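Local coordinates for hypothetical protein (Catenulispora acidiphila, PDB 4H3U), which is of unknown function but adopts a ketosteroid isomerase-like, SnoaL-type fold and may take part in trimethylamine metabolism, at residues A[29-34]-A[99-104]; A[107-112]-A[145-150]; A[121-126]-A[133-138]. One frame throughout, in Å; residues are numbered along the deposited sequence. Where two conformers were deposited one is given.

Contact 1 of 3, residues A[29-34]-A[99-104]; sequences EIVTAW and VTIEAV
Val31 and Trp34, one turn apart on the helix 29-39, close over Ile101 of the strand 98-109, an element of the helix-on-sheet packing that makes the cone-shaped ketosteroid isomerase-like fold. The short helix and strand segments run 10.0 Å apart at an angle of 44°, and the space between them is filled by apolar side chains, with no hydrogen bond across it. Ile101 is the main bump on the strand. It meets Val31 tip to tip, and its CD1 enters the hollow between that valine and the indole of Trp34. There the methyl makes a CH-pi contact, standing 4.0 Å from the centroid of the six-membered ring of Trp34 and 17° from its normal, displaced toward the rim. The indole can offer this face because its CG is anti to the backbone N (chi1 170°), which swings the ring toward the sheet. The other branch of the isoleucine, CG2, lies 4.0 Å from Trp34 CZ3, on the same side of the ring as CD1 but farther out, past the rim. Further along the strand Ala103 presents a small CB near the plane of the indole, at its edge.

Trp38 makes an edge-to-face contact with Trp34, whose NE1 also gives a weak hydrogen bond to Asp134 OD2. Met120 and Thr122 touch the indole as well, so it is buried between the helix and the strands 98-109 and 116-127. At the start of the pair, Val31 CG2 straddles two strand residues: Ile101 CG1 at 3.8 Å and, closer, Val99 CG1 at 3.5 Å.

Contact 2 of 3, residues A[107-112]-A[145-150]; sequences GHIKGA and AQSGLP
With CG1 of Ile109 set beside its backbone N (chi1 -66°) and its outer chain extended (chi2 167°), CD1 reaches across to Leu149, whose own chi1 of -68° turns the isobutyl group toward Ile109 and the turn. The contact joins a type II beta turn, Ile109 to Ala112, to the Schellman motif that ends the helix 140-147, and so fastens the C-terminal helix of the fold to the tip of a hairpin. Ile109 CD1 lies 3.8 Å from Leu149 CD1 as the two side chains pass at an angle. Ala112 CB fits against the branch point of the leucine, 4.0 Å from Leu149 CG, and also faces the carbonyl of Ser147. Phe116 and Val143 add further packing around Ile109. Gly148, at positive phi, turns the chain out of the helix and lets Leu149 fold back over the turn.

His108, just before the turn, donates through NE2 to O of Ala112, the last residue of the turn, nearly in the imidazole plane but well above the carbonyl plane. Ser147 OG is hydrogen-bonded to Val143 O in the preceding helical turn, and it accepts from a bridging water 2.7 Å away; that water in turn accepts from Ile109 N at 2.8 Å.

Contact 3 of 3, residues A[121-126]-A[133-138]; sequences ATLLRT and SDQDYY. With CD (cadmium ion), chain D.
The phenol ring of Tyr137 has Ala121 O at its edge, in the ring plane, while one of its faces is stacked against the imidazole of His59; Leu123 CD1 comes within 4.2 Å of Tyr137 CE2. These residues lie on an antiparallel beta hairpin, strands 116-127 and 130-138, in the curved sheet of the ketosteroid isomerase-like fold. Hydrogen-bonded pairs Ala121-Tyr137, Leu123-Gln135 and Arg125-Ser133 alternate with the non-hydrogen-bonded pairs Thr122-Asp136 and Leu124-Asp134. Five of the six backbone bonds are of ordinary length; the sixth, Ser133 N to Arg125 O, is weak at 3.3 Å.

The face bearing Leu123 and Tyr137 packs on the second subunit. Tyr137 OH donates to Gln135 OE1, and Gln135 NE2 bonds to Glu102 of the second subunit. A water ties Leu123 O, Ser133 OG and Gln135 NE2 together. On the same face Arg125, bent at chi3 (-54°), folds back until NH2 is 3.5 Å from Ser133 CB.

The opposite face carries the acids. Thr122 and Asp136 lie side by side, and Thr122 OG1 donates to Asp136 OD1 at 2.8 Å, meeting it from above the carboxylate plane, while Tyr56 OH bonds to the other oxygen. Leu124 runs alongside Asp134, its CD2 3.4 Å from Asp134 OD2. Beyond Tyr137, Tyr138 O binds a cadmium ion at 2.4 Å, joined there by Tyr138 O of the second subunit.

Overall arrangement
From the N terminus, the helix 29-39 is followed by two further helices and four strands before the strand 98-109 returns to it, closing the loop of contact 1. The same strand leads on to contact 2, whose centre is about 25 Å from that of contact 1, across the chain's centre. Contact 2 closes only when the helix 140-147 ends, and the hairpin of contact 3 forms entirely within that span. Contacts 1 and 3 meet through probable backbone hydrogen bonds between strands 98-109 and 116-127, and both touch the second subunit. Contact 1 thus ties the N-terminal helix to the sheet, contact 3 forms its central strand pair, and contact 2 secures the C-terminal helix.

Contact 1 of 3, residues A[29-34]-A[99-104]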
loop_
_atom_site.group_PDB
_atom_site.type_symbol
_atom_site.label_atom_id
_atom_site.label_comp_id
_atom_site.label_asym_id
_atom_site.label_seq_id
_atom_site.Cartn_x
_atom_site.Cartn_y
_atom_site.Cartn_z
ATOM N N GLU A 29 0.519 10.884 -18.181
ATOM C CA GLU A 29 0.131 12.235 -17.836
ATOM C C GLU A 29 -0.850 12.269 -16.639
ATOM O O GLU A 29 -0.809 13.212 -15.876
ATOM C CB GLU A 29 -0.405 12.943 -19.091
ATOM C CG GLU A 29 0.702 13.092 -20.165
ATOM C CD GLU A 29 1.883 13.992 -19.739
ATOM O OE1 GLU A 29 1.676 15.105 -19.185
ATOM O OE2 GLU A 29 3.054 13.614 -20.011
ATOM N N ILE A 30 -1.740 11.275 -16.547
ATOM C CA ILE A 30 -2.701 11.243 -15.455
ATOM C C ILE A 30 -1.992 11.178 -14.098
ATOM O O ILE A 30 -2.477 11.743 -13.105
ATOM C CB ILE A 30 -3.735 10.096 -15.623
ATOM C CG1 ILE A 30 -4.888 10.243 -14.635
ATOM C CG2 ILE A 30 -3.116 8.726 -15.453
ATOM C CD1 ILE A 30 -5.654 11.528 -14.718
ATOM N N VAL A 31 -0.840 10.495 -14.057
ATOM C CA VAL A 31 -0.045 10.414 -12.838
ATOM C C VAL A 31 0.531 11.789 -12.488
ATOM O O VAL A 31 0.485 12.226 -11.336
ATOM C CB VAL A 31 1.009 9.352 -12.943
ATOM C CG1 VAL A 31 1.909 9.323 -11.736
ATOM C CG2 VAL A 31 0.338 7.975 -13.142
ATOM N N THR A 32 1.107 12.460 -13.487
ATOM C CA THR A 32 1.657 13.795 -13.261
ATOM C C THR A 32 0.541 14.746 -12.797
ATOM O O THR A 32 0.763 15.547 -11.885
ATOM C CB THR A 32 2.339 14.277 -14.552
ATOM O OG1 THR A 32 3.325 13.313 -14.898
ATOM C CG2 THR A 32 2.929 15.647 -14.400
ATOM N N ALA A 33 -0.648 14.645 -13.390
ATOM C CA ALA A 33 -1.766 15.494 -13.034
ATOM C C ALA A 33 -2.232 15.227 -11.604
ATOM O O ALA A 33 -2.552 16.133 -10.847
ATOM C CB ALA A 33 -2.924 15.343 -13.992
ATOM N N TRP A 34 -2.285 13.954 -11.232
ATOM C CA TRP A 34 -2.687 13.539 -9.876
ATOM C C TRP A 34 -1.709 14.099 -8.830
ATOM O O TRP A 34 -2.132 14.651 -7.815
ATOM C CB TRP A 34 -2.790 12.015 -9.869
ATOM C CG TRP A 34 -2.951 11.361 -8.526
ATOM C CD1 TRP A 34 -4.129 11.004 -7.910
ATOM C CD2 TRP A 34 -1.895 10.877 -7.669
ATOM N NE1 TRP A 34 -3.859 10.381 -6.713
ATOM C CE2 TRP A 34 -2.505 10.246 -6.572
ATOM C CE3 TRP A 34 -0.510 10.851 -7.762
ATOM C CZ2 TRP A 34 -1.774 9.632 -5.581
ATOM C CZ3 TRP A 34 0.217 10.226 -6.777
ATOM C CH2 TRP A 34 -0.417 9.629 -5.697
ATOM N N VAL A 99 -3.097 1.620 -13.556
ATOM C CA VAL A 99 -1.867 2.367 -13.379
ATOM C C VAL A 99 -1.429 2.175 -11.912
ATOM O O VAL A 99 -2.218 2.307 -10.981
ATOM C CB VAL A 99 -2.074 3.868 -13.683
ATOM C CG1 VAL A 99 -0.819 4.657 -13.425
ATOM C CG2 VAL A 99 -2.548 4.085 -15.116
ATOM N N THR A 100 -0.150 1.874 -11.748
ATOM C CA THR A 100 0.463 1.780 -10.439
ATOM C C THR A 100 1.421 2.934 -10.255
ATOM O O THR A 100 2.251 3.202 -11.145
ATOM C CB THR A 100 1.191 0.453 -10.286
ATOM O OG1 THR A 100 0.277 -0.607 -10.495
ATOM C CG2 THR A 100 1.878 0.352 -8.936
ATOM N N ILE A 101 1.322 3.597 -9.099
ATOM C CA ILE A 101 2.168 4.711 -8.769
ATOM C C ILE A 101 2.954 4.425 -7.512
ATOM O O ILE A 101 2.365 4.067 -6.494
ATOM C CB ILE A 101 1.339 5.982 -8.535
ATOM C CG1 ILE A 101 0.419 6.314 -9.701
ATOM C CG2 ILE A 101 2.253 7.171 -8.235
ATOM C CD1 ILE A 101 -0.613 7.377 -9.408
ATOM N N GLU A 102 4.272 4.564 -7.579
ATOM C CA GLU A 102 5.122 4.576 -6.402
ATOM C C GLU A 102 5.471 6.071 -6.192
ATOM O O GLU A 102 6.076 6.726 -7.059
ATOM C CB GLU A 102 6.387 3.762 -6.594
ATOM C CG GLU A 102 6.075 2.305 -6.737
ATOM C CD GLU A 102 7.275 1.382 -6.808
ATOM O OE1 GLU A 102 8.201 1.535 -5.968
ATOM O OE2 GLU A 102 7.254 0.445 -7.655
ATOM N N ALA A 103 5.056 6.621 -5.063
ATOM C CA ALA A 103 5.238 8.031 -4.754
ATOM C C ALA A 103 5.788 8.209 -3.387
ATOM O O ALA A 103 5.972 7.248 -2.635
ATOM C CB ALA A 103 3.900 8.741 -4.837
ATOM N N VAL A 104 6.128 9.459 -3.064
ATOM C CA VAL A 104 6.451 9.859 -1.694
ATOM C C VAL A 104 5.428 10.910 -1.308
ATOM O O VAL A 104 5.237 11.898 -2.004
ATOM C CB VAL A 104 7.889 10.414 -1.539
ATOM C CG1 VAL A 104 8.149 10.896 -0.113
ATOM C CG2 VAL A 104 8.895 9.353 -1.921
#

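Contact 2 of 3, residues A[107-112]-A[145-150]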
loop_
_atom_site.group_PDB
_atom_site.type_symbol
_atom_site.label_atom_id
_atom_site.label_comp_id
_atom_site.label_asym_id
_atom_site.label_seq_id
_atom_site.Cartn_x
_atom_site.Cartn_y
_atom_site.Cartn_z
ATOM N N GLY A 107 4.314 15.969 4.339
ATOM C CA GLY A 107 3.608 17.135 4.868
ATOM C C GLY A 107 3.942 17.290 6.344
ATOM O O GLY A 107 4.828 16.633 6.854
ATOM N N HIS A 108 3.195 18.160 6.998
ATOM C CA HIS A 108 3.396 18.389 8.428
ATOM C C HIS A 108 2.010 18.517 9.067
ATOM O O HIS A 108 1.323 19.530 8.897
ATOM C CB HIS A 108 4.283 19.614 8.684
ATOM C CG HIS A 108 4.706 19.785 10.112
ATOM N ND1 HIS A 108 5.759 20.634 10.462
ATOM C CD2 HIS A 108 4.261 19.203 11.242
ATOM C CE1 HIS A 108 5.902 20.558 11.762
ATOM N NE2 HIS A 108 5.000 19.730 12.271
ATOM N N ILE A 109 1.593 17.486 9.799
ATOM C CA ILE A 109 0.304 17.501 10.467
ATOM C C ILE A 109 0.268 18.726 11.384
ATOM O O ILE A 109 1.180 18.914 12.218
ATOM C CB ILE A 109 0.111 16.201 11.272
ATOM C CG1 ILE A 109 0.022 14.999 10.313
ATOM C CG2 ILE A 109 -1.135 16.265 12.138
ATOM C CD1 ILE A 109 0.134 13.650 10.974
ATOM N N LYS A 110 -0.752 19.555 11.253
ATOM C CA LYS A 110 -0.775 20.821 11.991
ATOM C C LYS A 110 -0.828 20.520 13.483
ATOM O O LYS A 110 -1.687 19.739 13.971
ATOM C CB LYS A 110 -1.933 21.708 11.538
ATOM C CG LYS A 110 -1.907 22.038 10.066
ATOM C CD LYS A 110 -2.995 23.006 9.654
ATOM C CE LYS A 110 -3.075 23.102 8.143
ATOM N NZ LYS A 110 -4.135 24.021 7.679
ATOM N N GLY A 111 0.074 21.161 14.237
ATOM C CA GLY A 111 0.213 20.964 15.683
ATOM C C GLY A 111 1.152 19.820 16.100
ATOM O O GLY A 111 1.466 19.691 17.290
ATOM N N ALA A 112 1.578 18.960 15.168
ATOM C CA ALA A 112 2.487 17.841 15.506
ATOM C C ALA A 112 3.895 18.368 15.653
ATOM O O ALA A 112 4.278 19.354 14.988
ATOM C CB ALA A 112 2.487 16.794 14.383
ATOM N N ALA A 145 5.128 8.202 13.738
ATOM C CA ALA A 145 6.434 8.179 14.388
ATOM C C ALA A 145 7.316 9.352 13.898
ATOM O O ALA A 145 7.923 10.038 14.719
ATOM C CB ALA A 145 7.133 6.845 14.158
ATOM N N GLN A 146 7.371 9.558 12.578
ATOM C CA GLN A 146 8.167 10.655 12.066
ATOM C C GLN A 146 7.693 11.989 12.640
ATOM O O GLN A 146 8.489 12.919 12.761
ATOM C CB GLN A 146 8.141 10.690 10.539
ATOM C CG GLN A 146 8.976 9.618 9.896
ATOM C CD GLN A 146 8.900 9.793 8.398
ATOM O OE1 GLN A 146 9.131 10.886 7.865
ATOM N NE2 GLN A 146 8.644 8.713 7.690
ATOM N N SER A 147 6.374 12.076 12.801
ATOM C CA SER A 147 5.725 13.319 13.245
ATOM C C SER A 147 5.869 13.604 14.723
ATOM O O SER A 147 5.489 14.681 15.178
ATOM C CB SER A 147 4.209 13.284 12.941
ATOM O OG SER A 147 3.939 13.174 11.540
ATOM N N GLY A 148 6.387 12.636 15.474
ATOM C CA GLY A 148 6.508 12.761 16.910
ATOM C C GLY A 148 5.176 12.638 17.617
ATOM O O GLY A 148 5.039 13.130 18.737
ATOM N N LEU A 149 4.229 11.918 17.026
ATOM C CA LEU A 149 2.913 11.704 17.594
ATOM C C LEU A 149 2.821 10.319 18.168
ATOM O O LEU A 149 3.545 9.406 17.746
ATOM C CB LEU A 149 1.834 11.845 16.522
ATOM C CG LEU A 149 1.655 13.263 15.967
ATOM C CD1 LEU A 149 0.753 13.240 14.744
ATOM C CD2 LEU A 149 1.143 14.190 17.048
ATOM N N PRO A 150 1.913 10.122 19.141
ATOM C CA PRO A 150 1.740 8.809 19.746
ATOM C C PRO A 150 1.271 7.782 18.717
ATOM O O PRO A 150 0.550 8.136 17.780
ATOM C CB PRO A 150 0.654 9.043 20.790
ATOM C CG PRO A 150 0.657 10.494 21.083
ATOM C CD PRO A 150 1.050 11.131 19.795
HETATM O O HOH W 1 3.581 15.714 10.673
#

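Contact 3 of 3, residues A[121-126]-A[133-138]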
loop_
_atom_site.group_PDB
_atom_site.type_symbol
_atom_site.label_atom_id
_atom_site.label_comp_id
_atom_site.label_asym_id
_atom_site.label_seq_id
_atom_site.Cartn_x
_atom_site.Cartn_y
_atom_site.Cartn_z
ATOM N N ALA A 121 1.948 3.738 -2.148
ATOM C CA ALA A 121 1.544 2.977 -3.363
ATOM C C ALA A 121 0.125 3.410 -3.671
ATOM O O ALA A 121 -0.775 3.266 -2.830
ATOM C CB ALA A 121 1.646 1.468 -3.127
ATOM N N THR A 122 -0.108 3.891 -4.884
ATOM C CA THR A 122 -1.427 4.259 -5.339
ATOM C C THR A 122 -1.783 3.457 -6.583
ATOM O O THR A 122 -1.012 3.345 -7.541
ATOM C CB THR A 122 -1.516 5.765 -5.622
ATOM O OG1 THR A 122 -1.386 6.466 -4.374
ATOM C CG2 THR A 122 -2.804 6.170 -6.335
ATOM N N LEU A 123 -2.950 2.845 -6.517
ATOM C CA LEU A 123 -3.476 2.022 -7.626
ATOM C C LEU A 123 -4.619 2.785 -8.250
ATOM O O LEU A 123 -5.642 3.041 -7.583
ATOM C CB LEU A 123 -3.973 0.684 -7.098
ATOM C CG LEU A 123 -2.986 -0.105 -6.241
ATOM C CD1 LEU A 123 -3.526 -1.477 -5.905
ATOM C CD2 LEU A 123 -1.601 -0.223 -6.827
ATOM N N LEU A 124 -4.487 3.080 -9.556
ATOM C CA LEU A 124 -5.566 3.723 -10.275
ATOM C C LEU A 124 -6.176 2.756 -11.297
ATOM O O LEU A 124 -5.461 1.940 -11.892
ATOM C CB LEU A 124 -5.065 4.931 -11.083
ATOM C CG LEU A 124 -4.314 6.024 -10.367
ATOM C CD1 LEU A 124 -3.974 7.155 -11.338
ATOM C CD2 LEU A 124 -5.115 6.544 -9.177
ATOM N N ARG A 125 -7.459 2.883 -11.512
ATOM C CA ARG A 125 -8.120 2.331 -12.679
ATOM C C ARG A 125 -8.622 3.523 -13.470
ATOM O O ARG A 125 -9.173 4.459 -12.903
ATOM C CB ARG A 125 -9.235 1.407 -12.333
ATOM C CG ARG A 125 -9.771 0.665 -13.538
ATOM C CD ARG A 125 -10.810 -0.386 -13.157
ATOM N NE ARG A 125 -10.202 -1.248 -12.151
ATOM C CZ ARG A 125 -10.450 -1.248 -10.839
ATOM N NH1 ARG A 125 -9.714 -2.036 -10.075
ATOM N NH2 ARG A 125 -11.408 -0.500 -10.285
ATOM N N THR A 126 -8.416 3.484 -14.783
ATOM C CA THR A 126 -8.755 4.632 -15.665
ATOM C C THR A 126 -9.670 4.205 -16.809
ATOM O O THR A 126 -9.829 3.015 -17.119
ATOM C CB THR A 126 -7.498 5.235 -16.308
ATOM O OG1 THR A 126 -6.866 4.255 -17.158
ATOM C CG2 THR A 126 -6.554 5.703 -15.209
ATOM N N SER A 133 -11.155 4.649 -10.240
ATOM C CA SER A 133 -10.809 4.195 -8.893
ATOM C C SER A 133 -9.397 4.644 -8.520
ATOM O O SER A 133 -8.489 4.570 -9.324
ATOM C CB SER A 133 -10.873 2.646 -8.821
ATOM O OG SER A 133 -10.345 2.143 -7.612
ATOM N N ASP A 134 -9.262 5.137 -7.285
ATOM C CA ASP A 134 -7.956 5.415 -6.698
ATOM C C ASP A 134 -7.942 4.717 -5.323
ATOM O O ASP A 134 -8.878 4.896 -4.528
ATOM C CB ASP A 134 -7.776 6.931 -6.513
ATOM C CG ASP A 134 -6.449 7.358 -5.902
ATOM O OD1 ASP A 134 -6.116 6.753 -4.831
ATOM O OD2 ASP A 134 -5.843 8.303 -6.392
ATOM N N GLN A 135 -6.915 3.936 -5.058
ATOM C CA GLN A 135 -6.608 3.400 -3.725
ATOM C C GLN A 135 -5.207 3.877 -3.347
ATOM O O GLN A 135 -4.257 3.640 -4.073
ATOM C CB GLN A 135 -6.590 1.900 -3.752
ATOM C CG GLN A 135 -7.904 1.259 -4.106
ATOM C CD GLN A 135 -7.737 -0.231 -4.151
ATOM O OE1 GLN A 135 -7.429 -0.853 -3.114
ATOM N NE2 GLN A 135 -7.807 -0.804 -5.333
ATOM N N ASP A 136 -5.091 4.458 -2.133
ATOM C CA ASP A 136 -3.813 4.894 -1.575
ATOM C C ASP A 136 -3.442 4.017 -0.379
ATOM O O ASP A 136 -4.280 3.792 0.496
ATOM C CB ASP A 136 -3.813 6.341 -1.094
ATOM C CG ASP A 136 -4.082 7.375 -2.154
ATOM O OD1 ASP A 136 -3.962 7.065 -3.372
ATOM O OD2 ASP A 136 -4.354 8.541 -1.762
ATOM N N TYR A 137 -2.209 3.530 -0.360
ATOM C CA TYR A 137 -1.616 2.743 0.738
ATOM C C TYR A 137 -0.305 3.372 1.172
ATOM O O TYR A 137 0.525 3.714 0.360
ATOM C CB TYR A 137 -1.317 1.315 0.267
ATOM C CG TYR A 137 -2.439 0.474 -0.189
ATOM C CD1 TYR A 137 -2.990 -0.513 0.669
ATOM C CD2 TYR A 137 -2.999 0.584 -1.471
ATOM C CE1 TYR A 137 -3.986 -1.362 0.227
ATOM C CE2 TYR A 137 -4.003 -0.256 -1.890
ATOM C CZ TYR A 137 -4.529 -1.218 -1.012
ATOM O OH TYR A 137 -5.549 -2.068 -1.403
ATOM N N TYR A 138 -0.101 3.465 2.517
ATOM C CA TYR A 138 1.126 4.001 3.077
ATOM C C TYR A 138 1.173 3.630 4.543
ATOM O O TYR A 138 0.142 3.257 5.134
ATOM C CB TYR A 138 1.334 5.507 2.851
ATOM C CG TYR A 138 0.204 6.402 3.302
ATOM C CD1 TYR A 138 0.176 6.990 4.558
ATOM C CD2 TYR A 138 -0.894 6.602 2.472
ATOM C CE1 TYR A 138 -0.898 7.788 4.933
ATOM C CE2 TYR A 138 -1.961 7.400 2.834
ATOM C CZ TYR A 138 -1.965 7.992 4.089
ATOM O OH TYR A 138 -3.012 8.808 4.471
HETATM CD CD CD D . -0.471 0.923 5.403
HETATM O O HOH W 2 -7.846 1.237 -7.749
#